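Local coordinates for putative HpcE protein (Mycolicibacterium smegmatis, PDB 6V77), which is of unknown function but belongs to the fumarylacetoacetate hydrolase (FAH) family and carries a zinc ion bound by acidic residues, at residues I4-R9 against S56-T61; V147-D152 against L261-T266. One frame throughout, in Å; residues are numbered along the deposited sequence.

From the N terminus, the chain runs through strand 2-6, turns into strand 9-14, and passes three helices before residues 56-61 return to the end of strand 2-6. Interaction 1 closes this first loop, at the edge of the molecule. Interaction 2 opens later, on strand 144-155, and closes when strand 260-265 packs against it near the middle of the chain. The two loops follow in series and neither nest nor cross. Strands 2-6 and 144-155 belong to one large sheet, both pairing with strand 177-185. Interaction 1 fastens a loop to that sheet; interaction 2 joins it to the five-strand sheet. Their centres are about 19 Å apart.

Interaction 1. Residues I4-R9 against S56-T61; sequences INLDGR and SARVGT. With SO4 (sulfate ion), chain P.
The carboxylate of Asp7 meets the backbone of Gly60 and Thr61. Thr61 N donates to Asp7 OD1 at 2.7 Å and comes from above the carboxylate plane, 47° out of it. Asp7 OD2 lies 3.3 Å from Gly60 CA. The Arg58 guanidinium has Ile4 CD1 at its edge, near its plane, 3.8 Å from Arg58 NE. The Arg9 guanidinium takes no part in the contact between the segments. It holds a sulfate, probably from the crystallisation liquor, at its edge through two bonds, NH1 to O1 and NH2 to O2, and NE pairs with Asp20.

The backbone completes a two-bond link. Asp7 N donates to Thr61 O at 2.9 Å, nearly straight at 169° and in the carbonyl plane. Leu6 CA also makes a C-H...O contact with Thr61 O. The acid reaches Thr61 because its CG stands anti to the carbonyl carbon, beside the backbone N (chi1 -70°). Asp7 sits in a type I' turn from Leu6 to Arg9, which joins strands 2-6 and 9-14 as a beta hairpin.

Leu6 fills the inner part of the contact. Its CB is 3.7 Å from Val59 O, and CD1 and CD2 face that same oxygen from one side. CD1 also faces the stem of Arg58. That stem is extended and passes obliquely over the end of Ile4; its charged end forms a salt bridge with Glu182.

Three waters extend the polar side. One donates to Asp7 OD1 and also bonds Thr61 OG1. Another joins Gly8 N to Thr61 O. A third donates to Val59 O at 2.6 Å and weakly to Asp7 OD2. Asp7 OD1 thus accepts from one backbone N-H and one water, which would be expected to favour the charged carboxylate and hold the turn to the loop.

Interaction 2. Residues V147-D152 against L261-T266; sequences VSVGQD and LRTYIT. With ZN (zinc ion), chain L.
Gln151 and Thr263 form the polar link between the two strands. Gln151 NE2 donates to Thr263 OG1 at 2.8 Å, with an angle of 150° at the hydrogen. The hydroxyl oxygen is tilted 19° from the amide plane. Leu261 comes from the opposite direction, and its CD2 lies 3.7 Å from Gln151 CD. The Gln151 chain bends at chi2, which brings NE2 to the Thr263 hydroxyl.

Next to this bond the contact is apolar. Val149 CG1 meets Thr263 CG2 at 3.6 Å, and Val149 CG2 meets Ile265 CG1 at 3.9 Å. Val149 slides past both partners in the opposite direction. Ile265 CD1 reaches over to Ser148 O, 3.6 Å away. The strand segments run roughly antiparallel, 154° apart, with axes 6.9 Å from each other at their closest. They are not paired through their backbones; side chains fill the gap between two sheets.

Outer residues set these groups in place. Phe271 packs on Val149, while Val122 and Leu124 of strand 118-128 touch Thr263 and Ile265, respectively. Glu121 N donates to Gln151 OE1, so both ends of the amide are held and its rotation is fixed.

The next residue, Asp152, does not touch the second strand. Its OD2 binds zinc at 2.4 Å, together with Glu121, Glu123 and a water. Lys99 forms a salt bridge with OD1, and Lys171 hydrogen-bonds OD2, the oxygen that also binds zinc. The buried Gln151 amide therefore ties Thr263 to the backbone of one zinc ligand, Glu121, and sits beside another in sequence, linking the packing of the two sheets to the metal site.

Interaction 1. Residues I4-R9 against S56-T61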
loop_
_atom_site.group_PDB
_atom_site.type_symbol
_atom_site.label_atom_id
_atom_site.label_comp_id
_atom_site.label_asym_id
_atom_site.label_seq_id
_atom_site.Cartn_x
_atom_site.Cartn_y
_atom_site.Cartn_z
ATOM N N ILE B 4 -13.301 15.939 10.416
ATOM C CA ILE B 4 -11.960 16.136 10.959
ATOM C C ILE B 4 -11.688 15.023 11.966
ATOM O O ILE B 4 -12.558 14.653 12.763
ATOM C CB ILE B 4 -11.794 17.541 11.579
ATOM C CG1 ILE B 4 -10.325 17.817 11.966
ATOM C CG2 ILE B 4 -12.742 17.760 12.751
ATOM C CD1 ILE B 4 -10.099 19.267 12.441
ATOM N N ASN B 5 -10.484 14.479 11.898
ATOM C CA ASN B 5 -10.019 13.417 12.782
ATOM C C ASN B 5 -9.285 14.092 13.937
ATOM O O ASN B 5 -8.269 14.751 13.721
ATOM C CB ASN B 5 -9.110 12.469 11.985
ATOM C CG ASN B 5 -8.482 11.380 12.835
ATOM O OD1 ASN B 5 -8.809 11.238 14.010
ATOM N ND2 ASN B 5 -7.547 10.619 12.244
ATOM N N LEU B 6 -9.831 13.993 15.147
ATOM C CA LEU B 6 -9.229 14.612 16.323
ATOM C C LEU B 6 -8.880 13.521 17.319
ATOM O O LEU B 6 -9.773 12.811 17.797
ATOM C CB LEU B 6 -10.165 15.641 16.965
ATOM C CG LEU B 6 -10.469 16.864 16.096
ATOM C CD1 LEU B 6 -11.584 17.686 16.748
ATOM C CD2 LEU B 6 -9.199 17.706 15.897
ATOM N N ASP B 7 -7.585 13.402 17.628
ATOM C CA ASP B 7 -7.078 12.354 18.513
ATOM C C ASP B 7 -7.619 10.981 18.112
ATOM O O ASP B 7 -8.008 10.174 18.956
ATOM C CB ASP B 7 -7.411 12.664 19.972
ATOM C CG ASP B 7 -6.630 13.838 20.507
ATOM O OD1 ASP B 7 -5.534 14.137 19.970
ATOM O OD2 ASP B 7 -7.102 14.453 21.490
ATOM N N GLY B 8 -7.651 10.717 16.808
ATOM C CA GLY B 8 -8.080 9.417 16.307
ATOM C C GLY B 8 -9.572 9.184 16.223
ATOM O O GLY B 8 -9.987 8.099 15.770
ATOM N N ARG B 9 -10.397 10.146 16.631
ATOM C CA ARG B 9 -11.854 10.021 16.608
ATOM C C ARG B 9 -12.437 10.941 15.545
ATOM O O ARG B 9 -12.124 12.140 15.520
ATOM C CB ARG B 9 -12.451 10.392 17.964
ATOM C CG ARG B 9 -11.966 9.526 19.106
ATOM C CD ARG B 9 -12.651 9.923 20.393
ATOM N NE ARG B 9 -14.088 9.686 20.326
ATOM C CZ ARG B 9 -14.651 8.516 20.617
ATOM N NH1 ARG B 9 -15.971 8.365 20.538
ATOM N NH2 ARG B 9 -13.890 7.492 20.979
ATOM N N SER B 56 -18.652 21.379 19.968
ATOM C CA SER B 56 -17.537 21.574 20.882
ATOM C C SER B 56 -16.360 22.210 20.151
ATOM O O SER B 56 -16.272 22.187 18.921
ATOM C CB SER B 56 -17.106 20.243 21.503
ATOM O OG SER B 56 -18.203 19.609 22.129
ATOM N N ALA B 57 -15.439 22.775 20.929
ATOM C CA ALA B 57 -14.229 23.346 20.354
ATOM C C ALA B 57 -13.320 22.257 19.797
ATOM O O ALA B 57 -13.212 21.168 20.360
ATOM C CB ALA B 57 -13.470 24.155 21.409
ATOM N N ARG B 58 -12.667 22.555 18.677
ATOM C CA ARG B 58 -11.668 21.660 18.103
ATOM C C ARG B 58 -10.486 21.567 19.058
ATOM O O ARG B 58 -9.781 22.554 19.248
ATOM C CB ARG B 58 -11.188 22.198 16.756
ATOM C CG ARG B 58 -11.945 21.789 15.513
ATOM C CD ARG B 58 -11.341 22.536 14.323
ATOM N NE ARG B 58 -12.131 22.465 13.089
ATOM C CZ ARG B 58 -13.276 23.115 12.891
ATOM N NH1 ARG B 58 -13.908 23.008 11.731
ATOM N NH2 ARG B 58 -13.809 23.842 13.858
ATOM N N VAL B 59 -10.246 20.396 19.651
ATOM C CA VAL B 59 -9.047 20.201 20.463
ATOM C C VAL B 59 -8.493 18.815 20.177
ATOM O O VAL B 59 -9.225 17.902 19.795
ATOM C CB VAL B 59 -9.289 20.373 21.980
ATOM C CG1 VAL B 59 -9.622 21.829 22.322
ATOM C CG2 VAL B 59 -10.366 19.420 22.463
ATOM N N GLY B 60 -7.188 18.674 20.351
ATOM C CA GLY B 60 -6.494 17.426 20.102
ATOM C C GLY B 60 -5.658 17.491 18.834
ATOM O O GLY B 60 -5.662 18.474 18.090
ATOM N N THR B 61 -4.930 16.401 18.610
ATOM C CA THR B 61 -4.135 16.246 17.399
ATOM C C THR B 61 -5.056 16.097 16.201
ATOM O O THR B 61 -5.922 15.223 16.196
ATOM C CB THR B 61 -3.250 15.003 17.491
ATOM O OG1 THR B 61 -2.370 15.102 18.618
ATOM C CG2 THR B 61 -2.428 14.833 16.213
HETATM S S SO4 P . -16.457 4.723 21.736
HETATM O O1 SO4 P . -17.218 5.970 21.668
HETATM O O2 SO4 P . -15.104 5.005 22.203
HETATM O O3 SO4 P . -16.391 4.092 20.421
HETATM O O4 SO4 P . -17.124 3.811 22.660
HETATM O O HOH W 1 -3.161 12.457 20.360
HETATM O O HOH W 2 -10.219 15.842 21.024
HETATM O O HOH W 3 -5.910 12.458 15.381
#

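Interaction 2. Residues V147-D152 against L261-T266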
loop_
_atom_site.group_PDB
_atom_site.type_symbol
_atom_site.label_atom_id
_atom_site.label_comp_id
_atom_site.label_asym_id
_atom_site.label_seq_id
_atom_site.Cartn_x
_atom_site.Cartn_y
_atom_site.Cartn_z
ATOM N N VAL B 147 -12.586 15.437 -0.466
ATOM C CA VAL B 147 -11.226 15.785 -0.852
ATOM C C VAL B 147 -10.546 16.433 0.339
ATOM O O VAL B 147 -11.196 16.902 1.273
ATOM C CB VAL B 147 -11.184 16.747 -2.064
ATOM C CG1 VAL B 147 -11.822 16.082 -3.281
ATOM C CG2 VAL B 147 -11.873 18.101 -1.733
ATOM N N SER B 148 -9.217 16.462 0.301
ATOM C CA SER B 148 -8.480 17.145 1.349
ATOM C C SER B 148 -7.180 17.682 0.756
ATOM O O SER B 148 -6.901 17.528 -0.439
ATOM C CB SER B 148 -8.250 16.210 2.553
ATOM O OG SER B 148 -7.829 16.977 3.691
ATOM N N VAL B 149 -6.371 18.309 1.610
ATOM C CA VAL B 149 -5.082 18.859 1.201
ATOM C C VAL B 149 -4.005 17.851 1.560
ATOM O O VAL B 149 -4.049 17.245 2.637
ATOM C CB VAL B 149 -4.796 20.207 1.894
ATOM C CG1 VAL B 149 -3.518 20.853 1.316
ATOM C CG2 VAL B 149 -5.992 21.189 1.820
ATOM N N GLY B 150 -3.022 17.674 0.676
ATOM C CA GLY B 150 -1.900 16.799 0.979
ATOM C C GLY B 150 -0.578 17.379 0.509
ATOM O O GLY B 150 -0.528 18.298 -0.316
ATOM N N GLN B 151 0.497 16.817 1.065
ATOM C CA GLN B 151 1.860 17.020 0.587
ATOM C C GLN B 151 2.398 15.663 0.177
ATOM O O GLN B 151 2.242 14.692 0.920
ATOM C CB GLN B 151 2.757 17.608 1.669
ATOM C CG GLN B 151 2.830 19.138 1.658
ATOM C CD GLN B 151 3.614 19.688 0.479
ATOM O OE1 GLN B 151 4.518 19.034 -0.045
ATOM N NE2 GLN B 151 3.281 20.919 0.066
ATOM N N ASP B 152 3.002 15.580 -1.002
ATOM C CA ASP B 152 3.782 14.390 -1.354
ATOM C C ASP B 152 5.258 14.740 -1.184
ATOM O O ASP B 152 5.979 15.000 -2.146
ATOM C CB ASP B 152 3.473 13.917 -2.771
ATOM C CG ASP B 152 4.268 12.688 -3.157
ATOM O OD1 ASP B 152 4.878 12.053 -2.264
ATOM O OD2 ASP B 152 4.286 12.326 -4.345
ATOM N N LEU B 261 6.731 25.467 5.519
ATOM C CA LEU B 261 6.072 25.165 4.260
ATOM C C LEU B 261 4.575 25.235 4.510
ATOM O O LEU B 261 4.027 24.404 5.246
ATOM C CB LEU B 261 6.475 23.781 3.757
ATOM C CG LEU B 261 5.763 23.234 2.516
ATOM C CD1 LEU B 261 6.208 24.003 1.288
ATOM C CD2 LEU B 261 6.065 21.743 2.365
ATOM N N ARG B 262 3.919 26.206 3.895
ATOM C CA ARG B 262 2.474 26.342 3.981
ATOM C C ARG B 262 1.869 25.760 2.708
ATOM O O ARG B 262 2.296 26.096 1.601
ATOM C CB ARG B 262 2.075 27.811 4.176
ATOM C CG ARG B 262 0.561 28.057 4.084
ATOM C CD ARG B 262 0.205 29.516 4.401
ATOM N NE ARG B 262 -1.221 29.723 4.207
ATOM C CZ ARG B 262 -1.772 30.096 3.054
ATOM N NH1 ARG B 262 -1.012 30.346 1.993
ATOM N NH2 ARG B 262 -3.085 30.236 2.968
ATOM N N THR B 263 0.891 24.874 2.868
ATOM C CA THR B 263 0.272 24.148 1.771
ATOM C C THR B 263 -1.217 24.474 1.819
ATOM O O THR B 263 -1.803 24.470 2.902
ATOM C CB THR B 263 0.502 22.636 1.938
ATOM O OG1 THR B 263 1.908 22.358 1.992
ATOM C CG2 THR B 263 -0.133 21.823 0.808
ATOM N N TYR B 264 -1.826 24.800 0.675
ATOM C CA TYR B 264 -3.241 25.181 0.716
ATOM C C TYR B 264 -3.988 24.751 -0.536
ATOM O O TYR B 264 -3.417 24.625 -1.621
ATOM C CB TYR B 264 -3.417 26.700 0.895
ATOM C CG TYR B 264 -2.960 27.506 -0.305
ATOM C CD1 TYR B 264 -3.823 27.768 -1.374
ATOM C CD2 TYR B 264 -1.664 27.999 -0.373
ATOM C CE1 TYR B 264 -3.393 28.490 -2.477
ATOM C CE2 TYR B 264 -1.229 28.715 -1.470
ATOM C CZ TYR B 264 -2.105 28.960 -2.519
ATOM O OH TYR B 264 -1.664 29.680 -3.605
ATOM N N ILE B 265 -5.294 24.541 -0.370
ATOM C CA ILE B 265 -6.237 24.434 -1.476
ATOM C C ILE B 265 -7.363 25.400 -1.139
ATOM O O ILE B 265 -8.024 25.244 -0.106
ATOM C CB ILE B 265 -6.768 22.995 -1.664
ATOM C CG1 ILE B 265 -5.593 22.029 -1.945
ATOM C CG2 ILE B 265 -7.782 22.974 -2.775
ATOM C CD1 ILE B 265 -6.007 20.555 -2.191
ATOM N N THR B 266 -7.563 26.409 -1.988
ATOM C CA THR B 266 -8.398 27.546 -1.608
ATOM C C THR B 266 -9.841 27.094 -1.445
ATOM O O THR B 266 -10.394 26.423 -2.320
ATOM C CB THR B 266 -8.302 28.658 -2.646
ATOM O OG1 THR B 266 -6.914 28.996 -2.840
ATOM C CG2 THR B 266 -9.083 29.906 -2.166
HETATM ZN ZN ZN L . 3.505 13.590 -6.204
HETATM O O HOH W 4 1.936 12.123 -6.272
#